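Local coordinates for protein putative monooxygenase (Fusobacterium nucleatum subsp. nucleatum, PDB 3MCS) that is probably a monooxygenase of the antibiotic biosynthesis monooxygenase family, carrying two such domains of the dimeric alpha-beta barrel class in one chain, at residues T48-R51 and D52-S56; T140-E144 and E145-L149; D172-L175 and N176-S179. All coordinates share one frame; numbering follows the deposited sequence.

Interaction 1 (T48-R51 and D52-S56); sequences TDER and DKTTS
Asp49 O receives the N-H of Thr55 at 2.8 Å, in the carbonyl plane. The CA-H of Thr54 also leans on Asp49 O, at 3.4 Å. The return bond runs from Asp49 N to Thr55 O at 3.0 Å and is almost straight, with an N-H...O angle of 173°. Asp49 and Thr55 are therefore a hydrogen-bonded antiparallel pair, and Thr48 and Ser56 are the non-hydrogen-bonded pair next to it. These are the last rungs of the beta hairpin made by strands 41-49 and 55-62. Residues 50-54 form the loop. At its tip Lys53 N makes a weak bond to Arg51 O around Asp52, which has the backbone angles of a classic gamma turn.

The side chains divide between the two faces of the hairpin. On the face of Asp49 and Thr55, the carboxylate of Asp49 turns toward the loop with CG anti to the backbone N (chi1 -175°). Arg51 bends at chi3 (-65°) and grips it side-on with two nitrogens. Arg51 NE reaches the syn lone pair of Asp49 OD1 at 3.1 Å, within the guanidinium plane. Arg51 NH2 meets Asp49 OD2 at 3.2 Å, out of the carboxylate plane. The backbone N of Arg51 adds a weak bond to Asp49 OD1.

Near Thr48, the methyl CG2 of that residue meets CG2 of Thr54 at 3.6 Å, the two side chains crossing at a slant. Their hydroxyls go elsewhere: Thr48 OG1 bonds Tyr23 OH, and Thr54 OG1 bonds Glu20 OE2. Glu50 runs alongside Thr54, pointing the same way.

Two nearly straight backbone bonds join the arms. The salt bridge ties Arg51 back to the end of the first strand. As the tip is largely exposed, water probably weakens its electrostatic part.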
ATOM      1  N   THR A  48      -9.939  -3.834  -0.692  1.00 43.02           N
ATOM      2  CA  THR A  48     -11.022  -3.411  -1.562  1.00 42.03           C
ATOM      3  C   THR A  48     -11.634  -2.107  -1.069  1.00 42.09           C
ATOM      4  O   THR A  48     -11.751  -1.900   0.133  1.00 41.80           O
ATOM      5  CB  THR A  48     -12.171  -4.473  -1.605  1.00 41.68           C
ATOM      6  OG1 THR A  48     -11.660  -5.771  -1.894  1.00 42.83           O
ATOM      7  CG2 THR A  48     -13.177  -4.134  -2.640  1.00 38.71           C
ATOM      8  N   ASP A  49     -12.031  -1.254  -2.013  1.00 42.81           N
ATOM      9  CA  ASP A  49     -12.780  -0.029  -1.746  1.00 42.83           C
ATOM     10  C   ASP A  49     -14.148  -0.263  -2.384  1.00 41.63           C
ATOM     11  O   ASP A  49     -14.250  -0.396  -3.588  1.00 40.88           O
ATOM     12  CB  ASP A  49     -12.078   1.179  -2.358  1.00 42.18           C
ATOM     13  CG  ASP A  49     -12.735   2.502  -2.012  1.00 42.13           C
ATOM     14  OD1 ASP A  49     -13.741   2.530  -1.277  1.00 45.46           O
ATOM     15  OD2 ASP A  49     -12.231   3.540  -2.486  1.00 40.51           O
ATOM     16  N   GLU A  50     -15.199  -0.362  -1.582  1.00 42.19           N
ATOM     17  CA  GLU A  50     -16.540  -0.643  -2.116  1.00 43.37           C
ATOM     18  C   GLU A  50     -17.453   0.579  -2.317  1.00 43.91           C
ATOM     19  O   GLU A  50     -18.599   0.437  -2.769  1.00 44.45           O
ATOM     20  CB  GLU A  50     -17.242  -1.707  -1.257  1.00 42.87           C
ATOM     21  CG  GLU A  50     -16.479  -3.035  -1.233  1.00 48.01           C
ATOM     22  CD  GLU A  50     -17.368  -4.269  -1.006  1.00 57.05           C
ATOM     23  OE1 GLU A  50     -18.195  -4.278  -0.051  1.00 54.26           O
ATOM     24  OE2 GLU A  50     -17.203  -5.246  -1.795  1.00 57.74           O
ATOM     25  N   ARG A  51     -16.944   1.772  -2.024  1.00 43.65           N
ATOM     26  CA  ARG A  51     -17.704   2.991  -2.231  1.00 43.90           C
ATOM     27  C   ARG A  51     -17.941   3.226  -3.724  1.00 44.84           C
ATOM     28  O   ARG A  51     -17.041   3.032  -4.521  1.00 46.72           O
ATOM     29  CB  ARG A  51     -16.954   4.177  -1.653  1.00 43.76           C
ATOM     30  CG  ARG A  51     -16.809   4.151  -0.144  1.00 44.96           C
ATOM     31  CD  ARG A  51     -15.979   5.331   0.329  1.00 45.05           C
ATOM     32  NE  ARG A  51     -14.594   5.252  -0.154  1.00 45.87           N
ATOM     33  CZ  ARG A  51     -13.702   6.234  -0.048  1.00 46.75           C
ATOM     34  NH1 ARG A  51     -14.033   7.387   0.520  1.00 46.38           N
ATOM     35  NH2 ARG A  51     -12.474   6.079  -0.536  1.00 47.50           N
ATOM     36  N   ASP A  52     -19.148   3.638  -4.098  1.00 45.50           N
ATOM     37  CA  ASP A  52     -19.509   3.907  -5.507  1.00 46.58           C
ATOM     38  C   ASP A  52     -19.440   2.678  -6.428  1.00 45.59           C
ATOM     39  O   ASP A  52     -20.465   2.149  -6.871  1.00 45.32           O
ATOM     40  CB  ASP A  52     -18.638   5.036  -6.108  1.00 46.92           C
ATOM     41  CG  ASP A  52     -18.735   6.324  -5.329  1.00 52.42           C
ATOM     42  OD1 ASP A  52     -19.701   6.482  -4.543  1.00 64.69           O
ATOM     43  OD2 ASP A  52     -17.845   7.183  -5.506  1.00 60.35           O
ATOM     44  N   LYS A  53     -18.218   2.260  -6.726  1.00 45.19           N
ATOM     45  CA  LYS A  53     -17.953   1.148  -7.618  1.00 46.34           C
ATOM     46  C   LYS A  53     -16.820   0.381  -6.982  1.00 46.63           C
ATOM     47  O   LYS A  53     -15.798   0.977  -6.650  1.00 48.04           O
ATOM     48  CB  LYS A  53     -17.517   1.682  -8.995  1.00 46.46           C
ATOM     49  CG  LYS A  53     -18.539   2.690  -9.664  1.00 58.16           C
ATOM     50  CD  LYS A  53     -17.976   3.520 -10.875  1.00 65.26           C
ATOM     51  CE  LYS A  53     -16.811   4.525 -10.507  1.00 67.68           C
ATOM     52  NZ  LYS A  53     -17.160   5.668  -9.576  1.00 62.83           N
ATOM     53  N   THR A  54     -16.987  -0.923  -6.794  1.00 45.75           N
ATOM     54  CA  THR A  54     -15.972  -1.742  -6.152  1.00 44.78           C
ATOM     55  C   THR A  54     -14.617  -1.649  -6.861  1.00 44.39           C
ATOM     56  O   THR A  54     -14.519  -1.985  -8.036  1.00 44.85           O
ATOM     57  CB  THR A  54     -16.420  -3.212  -6.117  1.00 45.69           C
ATOM     58  OG1 THR A  54     -17.633  -3.320  -5.364  1.00 43.26           O
ATOM     59  CG2 THR A  54     -15.329  -4.107  -5.489  1.00 45.34           C
ATOM     60  N   THR A  55     -13.587  -1.206  -6.144  1.00 42.89           N
ATOM     61  CA  THR A  55     -12.233  -1.095  -6.690  1.00 44.01           C
ATOM     62  C   THR A  55     -11.250  -2.023  -5.978  1.00 44.23           C
ATOM     63  O   THR A  55     -11.191  -2.049  -4.756  1.00 46.32           O
ATOM     64  CB  THR A  55     -11.676   0.346  -6.551  1.00 44.62           C
ATOM     65  OG1 THR A  55     -12.476   1.263  -7.301  1.00 46.82           O
ATOM     66  CG2 THR A  55     -10.233   0.421  -7.042  1.00 40.54           C
ATOM     67  N   SER A  56     -10.475  -2.776  -6.734  1.00 43.07           N
ATOM     68  CA  SER A  56      -9.439  -3.625  -6.156  1.00 41.91           C
ATOM     69  C   SER A  56      -8.129  -2.858  -5.948  1.00 41.42           C
ATOM     70  O   SER A  56      -7.711  -2.092  -6.803  1.00 38.85           O
ATOM     71  CB  SER A  56      -9.149  -4.787  -7.097  1.00 41.68           C
ATOM     72  OG  SER A  56      -7.959  -5.480  -6.734  1.00 39.61           O
TER

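Interaction 2 (T140-E144 and E145-L149); sequences TTFNE and EGTLL
Thr147 has chi1 near -53°, which sets OG1 opposite its own carbonyl carbon and aims it at Thr141 O. The same torsion turns CG2 to Phe142, 3.8 Å from Phe142 CA. Phe142, with chi1 -170°, swings its ring along the start of the strand, and CE1 lies 3.8 Å from Leu148 O at the ring edge.

The Thr147 OG1 bond to Thr141 O is 2.7 Å long. The hydroxyl sits 43° above the carbonyl plane. Glu144 N reaches Thr141 O from the other face of that plane at 2.9 Å. One carbonyl in the last turn of the helix thus takes both a backbone N-H and a side-chain hydroxyl. CG2 of Thr141 and CB of Glu144 also pack against Thr147 OG1.

The chain reverses in a type II beta turn from Glu144 to Thr147, with Gly146 at its third position.

This is the junction where helix 127-143 passes into strand 147-155. Leu148 and Leu149, at the start of strand 147-155, both face Val167 of strand 161-168, a classic beta bulge. Thr141 and Thr147 touch Tyr168 of that neighbouring strand, while Phe142 packs on Lys103 of strand 91-104.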
ATOM      1  N   THR A 140       7.015   8.247  13.588  1.00 44.70           N
ATOM      2  CA  THR A 140       6.349   8.363  14.879  1.00 44.45           C
ATOM      3  C   THR A 140       5.180   7.375  14.900  1.00 44.84           C
ATOM      4  O   THR A 140       4.995   6.643  15.885  1.00 44.49           O
ATOM      5  CB  THR A 140       5.825   9.794  15.150  1.00 44.51           C
ATOM      6  OG1 THR A 140       6.858  10.756  14.893  1.00 43.91           O
ATOM      7  CG2 THR A 140       5.343   9.928  16.602  1.00 42.90           C
ATOM      8  N   THR A 141       4.425   7.320  13.796  1.00 44.68           N
ATOM      9  CA  THR A 141       3.278   6.403  13.689  1.00 44.01           C
ATOM     10  C   THR A 141       3.674   4.946  13.884  1.00 43.54           C
ATOM     11  O   THR A 141       3.021   4.222  14.615  1.00 42.10           O
ATOM     12  CB  THR A 141       2.545   6.553  12.330  1.00 44.56           C
ATOM     13  OG1 THR A 141       1.930   7.846  12.264  1.00 43.63           O
ATOM     14  CG2 THR A 141       1.474   5.513  12.174  1.00 41.04           C
ATOM     15  N   PHE A 142       4.767   4.520  13.264  1.00 44.99           N
ATOM     16  CA  PHE A 142       5.158   3.118  13.360  1.00 45.37           C
ATOM     17  C   PHE A 142       5.452   2.713  14.789  1.00 45.56           C
ATOM     18  O   PHE A 142       5.180   1.571  15.156  1.00 46.21           O
ATOM     19  CB  PHE A 142       6.362   2.787  12.483  1.00 46.12           C
ATOM     20  CG  PHE A 142       6.633   1.302  12.378  1.00 45.29           C
ATOM     21  CD1 PHE A 142       5.773   0.487  11.657  1.00 42.60           C
ATOM     22  CD2 PHE A 142       7.727   0.721  13.006  1.00 44.68           C
ATOM     23  CE1 PHE A 142       6.008  -0.870  11.545  1.00 44.10           C
ATOM     24  CE2 PHE A 142       7.967  -0.644  12.895  1.00 43.69           C
ATOM     25  CZ  PHE A 142       7.104  -1.440  12.152  1.00 39.01           C
ATOM     26  N   ASN A 143       6.008   3.637  15.572  1.00 44.96           N
ATOM     27  CA  ASN A 143       6.304   3.378  16.978  1.00 46.01           C
ATOM     28  C   ASN A 143       5.051   3.439  17.862  1.00 46.29           C
ATOM     29  O   ASN A 143       5.085   3.056  19.029  1.00 46.88           O
ATOM     30  CB  ASN A 143       7.378   4.352  17.511  1.00 47.35           C
ATOM     31  CG  ASN A 143       8.745   4.184  16.820  1.00 46.73           C
ATOM     32  OD1 ASN A 143       8.923   3.407  15.871  1.00 51.59           O
ATOM     33  ND2 ASN A 143       9.711   4.928  17.308  1.00 50.08           N
ATOM     34  N   GLU A 144       3.950   3.926  17.310  1.00 47.11           N
ATOM     35  CA  GLU A 144       2.678   3.953  18.022  1.00 47.75           C
ATOM     36  C   GLU A 144       2.257   2.489  18.210  1.00 47.62           C
ATOM     37  O   GLU A 144       2.553   1.642  17.370  1.00 47.73           O
ATOM     38  CB  GLU A 144       1.616   4.690  17.207  1.00 48.41           C
ATOM     39  CG  GLU A 144       0.436   5.233  17.964  1.00 51.76           C
ATOM     40  CD  GLU A 144       0.639   6.672  18.371  1.00 65.68           C
ATOM     41  OE1 GLU A 144       1.761   7.014  18.822  1.00 72.00           O
ATOM     42  OE2 GLU A 144      -0.333   7.455  18.231  1.00 68.64           O
ATOM     43  N   GLU A 145       1.575   2.197  19.311  1.00 47.81           N
ATOM     44  CA  GLU A 145       1.132   0.838  19.585  1.00 47.09           C
ATOM     45  C   GLU A 145      -0.068   0.520  18.706  1.00 46.97           C
ATOM     46  O   GLU A 145      -1.012   1.309  18.646  1.00 47.50           O
ATOM     47  CB  GLU A 145       0.790   0.682  21.073  1.00 47.30           C
ATOM     48  CG  GLU A 145       0.169  -0.671  21.485  1.00 48.62           C
ATOM     49  CD  GLU A 145       0.997  -1.906  21.046  1.00 55.40           C
ATOM     50  OE1 GLU A 145       1.495  -1.980  19.870  1.00 53.66           O
ATOM     51  OE2 GLU A 145       1.082  -2.845  21.878  1.00 53.84           O
ATOM     52  N   GLY A 146      -0.024  -0.625  18.022  1.00 45.91           N
ATOM     53  CA  GLY A 146      -1.110  -1.038  17.128  1.00 44.34           C
ATOM     54  C   GLY A 146      -0.786  -0.863  15.648  1.00 43.71           C
ATOM     55  O   GLY A 146      -1.462  -1.444  14.779  1.00 43.00           O
ATOM     56  N   THR A 147       0.233  -0.066  15.337  1.00 42.05           N
ATOM     57  CA  THR A 147       0.628   0.104  13.951  1.00 42.37           C
ATOM     58  C   THR A 147       1.352  -1.156  13.507  1.00 42.87           C
ATOM     59  O   THR A 147       2.304  -1.565  14.151  1.00 43.49           O
ATOM     60  CB  THR A 147       1.559   1.303  13.764  1.00 41.95           C
ATOM     61  OG1 THR A 147       0.956   2.465  14.328  1.00 38.46           O
ATOM     62  CG2 THR A 147       1.827   1.558  12.286  1.00 39.67           C
ATOM     63  N   LEU A 148       0.898  -1.789  12.428  1.00 43.00           N
ATOM     64  CA  LEU A 148       1.566  -2.997  11.930  1.00 42.67           C
ATOM     65  C   LEU A 148       2.459  -2.709  10.709  1.00 41.87           C
ATOM     66  O   LEU A 148       3.448  -3.407  10.487  1.00 37.80           O
ATOM     67  CB  LEU A 148       0.546  -4.095  11.611  1.00 42.69           C
ATOM     68  CG  LEU A 148      -0.352  -4.583  12.756  1.00 42.48           C
ATOM     69  CD1 LEU A 148      -1.367  -5.638  12.279  1.00 41.42           C
ATOM     70  CD2 LEU A 148       0.488  -5.138  13.867  1.00 47.38           C
ATOM     71  N   LEU A 149       2.162  -1.647   9.961  1.00 43.04           N
ATOM     72  CA  LEU A 149       2.899  -1.370   8.714  1.00 43.07           C
ATOM     73  C   LEU A 149       2.735   0.063   8.223  1.00 42.06           C
ATOM     74  O   LEU A 149       1.667   0.622   8.336  1.00 41.25           O
ATOM     75  CB  LEU A 149       2.400  -2.352   7.622  1.00 40.89           C
ATOM     76  CG  LEU A 149       2.877  -2.325   6.184  1.00 37.96           C
ATOM     77  CD1 LEU A 149       2.513  -3.624   5.478  1.00 42.62           C
ATOM     78  CD2 LEU A 149       2.312  -1.153   5.422  1.00 40.23           C
TER

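Interaction 3 (D172-L175 and N176-S179); sequences DSYL and NHRS
Asp172 O takes the N-H of Asn176 at 2.8 Å. The side chain of Asn176 folds back beside the same oxygen, CG 3.3 Å from Asp172 O. Ser173 O receives His177 N at 3.0 Å. Ser173 OG bonds Asp170 OD1, just before the helix.

Tyr174 adds a side-chain contact with Arg178. Its O accepts Arg178 N at 3.1 Å. Its ring lies alongside the arginine, both pointing the same way, with ring and guanidinium planes 23° apart. Arg178 CD comes to 3.5 Å from Tyr174 CZ. A chi1 of 75° places Arg178 CG between its backbone N and carbonyl carbon, on the way to the Tyr174 ring. Tyr174 OH bonds Arg199 of strand 194-209, and an acetate ion, probably from the crystallisation liquor, lies near the Arg178 side chain. Helix 171-178 is a short helix following strand 161-168 in the second of the two monooxygenase-like units, which resemble the halves of a dimeric alpha-beta barrel. The buried rings of Tyr174 and His177 both meet Tyr168 of strand 161-168. His177 CD2 is also 4.1 Å from Tyr174 CD1, and ND1 of His177 bonds Tyr182 OH.

Leu175 O ends the series with two donors from Ser179, the first residue beyond the helix. Ser179 N at 2.9 Å and Ser179 OG at 3.0 Å approach it from opposite faces of its plane.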
ATOM      1  N   ASP A 172      -9.573   1.058  16.214  1.00 42.73           N
ATOM      2  CA  ASP A 172      -9.311   2.020  17.278  1.00 44.27           C
ATOM      3  C   ASP A 172      -7.879   2.556  17.171  1.00 43.89           C
ATOM      4  O   ASP A 172      -7.649   3.749  17.336  1.00 42.68           O
ATOM      5  CB  ASP A 172      -9.554   1.423  18.676  1.00 45.66           C
ATOM      6  CG  ASP A 172     -10.940   0.812  18.814  1.00 50.08           C
ATOM      7  OD1 ASP A 172     -11.155  -0.334  18.311  1.00 51.53           O
ATOM      8  OD2 ASP A 172     -11.806   1.481  19.427  1.00 43.81           O
ATOM      9  N   SER A 173      -6.929   1.674  16.877  1.00 44.26           N
ATOM     10  CA  SER A 173      -5.529   2.075  16.766  1.00 45.15           C
ATOM     11  C   SER A 173      -5.358   3.187  15.736  1.00 44.54           C
ATOM     12  O   SER A 173      -4.640   4.155  15.960  1.00 44.42           O
ATOM     13  CB  SER A 173      -4.653   0.872  16.396  1.00 46.40           C
ATOM     14  OG  SER A 173      -4.672  -0.127  17.404  1.00 48.57           O
ATOM     15  N   TYR A 174      -6.035   3.035  14.607  1.00 44.69           N
ATOM     16  CA  TYR A 174      -6.001   4.023  13.537  1.00 43.69           C
ATOM     17  C   TYR A 174      -6.643   5.345  13.953  1.00 44.55           C
ATOM     18  O   TYR A 174      -6.106   6.412  13.676  1.00 44.11           O
ATOM     19  CB  TYR A 174      -6.697   3.473  12.295  1.00 43.63           C
ATOM     20  CG  TYR A 174      -6.979   4.519  11.256  1.00 41.70           C
ATOM     21  CD1 TYR A 174      -5.963   5.059  10.498  1.00 43.34           C
ATOM     22  CD2 TYR A 174      -8.263   4.975  11.041  1.00 44.88           C
ATOM     23  CE1 TYR A 174      -6.216   6.028   9.549  1.00 47.43           C
ATOM     24  CE2 TYR A 174      -8.526   5.947  10.098  1.00 47.57           C
ATOM     25  CZ  TYR A 174      -7.501   6.468   9.360  1.00 47.17           C
ATOM     26  OH  TYR A 174      -7.771   7.430   8.430  1.00 55.65           O
ATOM     27  N   LEU A 175      -7.794   5.286  14.611  1.00 44.80           N
ATOM     28  CA  LEU A 175      -8.442   6.516  15.051  1.00 45.04           C
ATOM     29  C   LEU A 175      -7.649   7.260  16.130  1.00 45.25           C
ATOM     30  O   LEU A 175      -7.631   8.495  16.154  1.00 45.75           O
ATOM     31  CB  LEU A 175      -9.846   6.223  15.552  1.00 44.74           C
ATOM     32  CG  LEU A 175     -10.836   5.716  14.504  1.00 43.35           C
ATOM     33  CD1 LEU A 175     -12.189   5.417  15.180  1.00 47.84           C
ATOM     34  CD2 LEU A 175     -11.007   6.700  13.384  1.00 41.88           C
ATOM     35  N   ASN A 176      -7.011   6.507  17.022  1.00 45.54           N
ATOM     36  CA  ASN A 176      -6.197   7.098  18.081  1.00 45.18           C
ATOM     37  C   ASN A 176      -4.990   7.747  17.452  1.00 44.68           C
ATOM     38  O   ASN A 176      -4.500   8.760  17.918  1.00 44.15           O
ATOM     39  CB  ASN A 176      -5.805   6.057  19.137  1.00 45.03           C
ATOM     40  CG  ASN A 176      -7.002   5.615  19.989  1.00 47.57           C
ATOM     41  OD1 ASN A 176      -8.019   6.321  20.069  1.00 46.94           O
ATOM     42  ND2 ASN A 176      -6.883   4.452  20.635  1.00 46.37           N
ATOM     43  N   HIS A 177      -4.541   7.164  16.351  1.00 44.95           N
ATOM     44  CA  HIS A 177      -3.434   7.718  15.603  1.00 45.98           C
ATOM     45  C   HIS A 177      -3.787   9.091  15.035  1.00 46.13           C
ATOM     46  O   HIS A 177      -3.040  10.049  15.237  1.00 47.73           O
ATOM     47  CB  HIS A 177      -2.981   6.721  14.531  1.00 46.55           C
ATOM     48  CG  HIS A 177      -2.463   7.347  13.274  1.00 48.67           C
ATOM     49  ND1 HIS A 177      -1.298   8.083  13.222  1.00 48.54           N
ATOM     50  CD2 HIS A 177      -2.931   7.287  12.002  1.00 46.80           C
ATOM     51  CE1 HIS A 177      -1.096   8.486  11.979  1.00 46.83           C
ATOM     52  NE2 HIS A 177      -2.071   8.022  11.219  1.00 44.00           N
ATOM     53  N   ARG A 178      -4.938   9.231  14.393  1.00 45.84           N
ATOM     54  CA  ARG A 178      -5.245  10.523  13.792  1.00 46.04           C
ATOM     55  C   ARG A 178      -5.907  11.522  14.744  1.00 46.74           C
ATOM     56  O   ARG A 178      -6.024  12.703  14.418  1.00 48.14           O
ATOM     57  CB  ARG A 178      -6.020  10.360  12.489  1.00 46.93           C
ATOM     58  CG  ARG A 178      -7.467   9.992  12.600  1.00 48.08           C
ATOM     59  CD  ARG A 178      -7.933   9.423  11.258  1.00 46.86           C
ATOM     60  NE  ARG A 178      -7.482  10.199  10.108  1.00 48.14           N
ATOM     61  CZ  ARG A 178      -8.118  11.254   9.595  1.00 51.96           C
ATOM     62  NH1 ARG A 178      -9.257  11.708  10.127  1.00 54.47           N
ATOM     63  NH2 ARG A 178      -7.607  11.877   8.531  1.00 53.84           N
ATOM     64  N   SER A 179      -6.300  11.078  15.934  1.00 46.18           N
ATOM     65  CA  SER A 179      -6.818  12.019  16.917  1.00 45.93           C
ATOM     66  C   SER A 179      -5.697  12.450  17.898  1.00 44.76           C
ATOM     67  O   SER A 179      -5.966  13.145  18.873  1.00 44.35           O
ATOM     68  CB  SER A 179      -8.029  11.444  17.665  1.00 47.02           C
ATOM     69  OG  SER A 179      -7.675  10.347  18.478  1.00 50.44           O
TER

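Overall arrangement
Along the chain the three contacts follow in series, and none nests in or crosses another. Interaction 1 closes the hairpin of strands 41-49 and 55-62 in the first monooxygenase-like half. Interaction 2 comes next, in the second half, where helix 127-143 turns into strand 147-155. Interaction 3 lies further on, within helix 171-178. Interaction 1 stands apart, its centre about 26 Å from that of interaction 2 and about 23 Å from that of interaction 3. Its strands and the strand of interaction 2 nevertheless belong to one antiparallel sheet. Interactions 2 and 3 touch: Thr141 packs on His177, and Gly146 on Ser173. Tyr182 OH bonds His177 and, weakly, Thr141 and Glu144, joining the two.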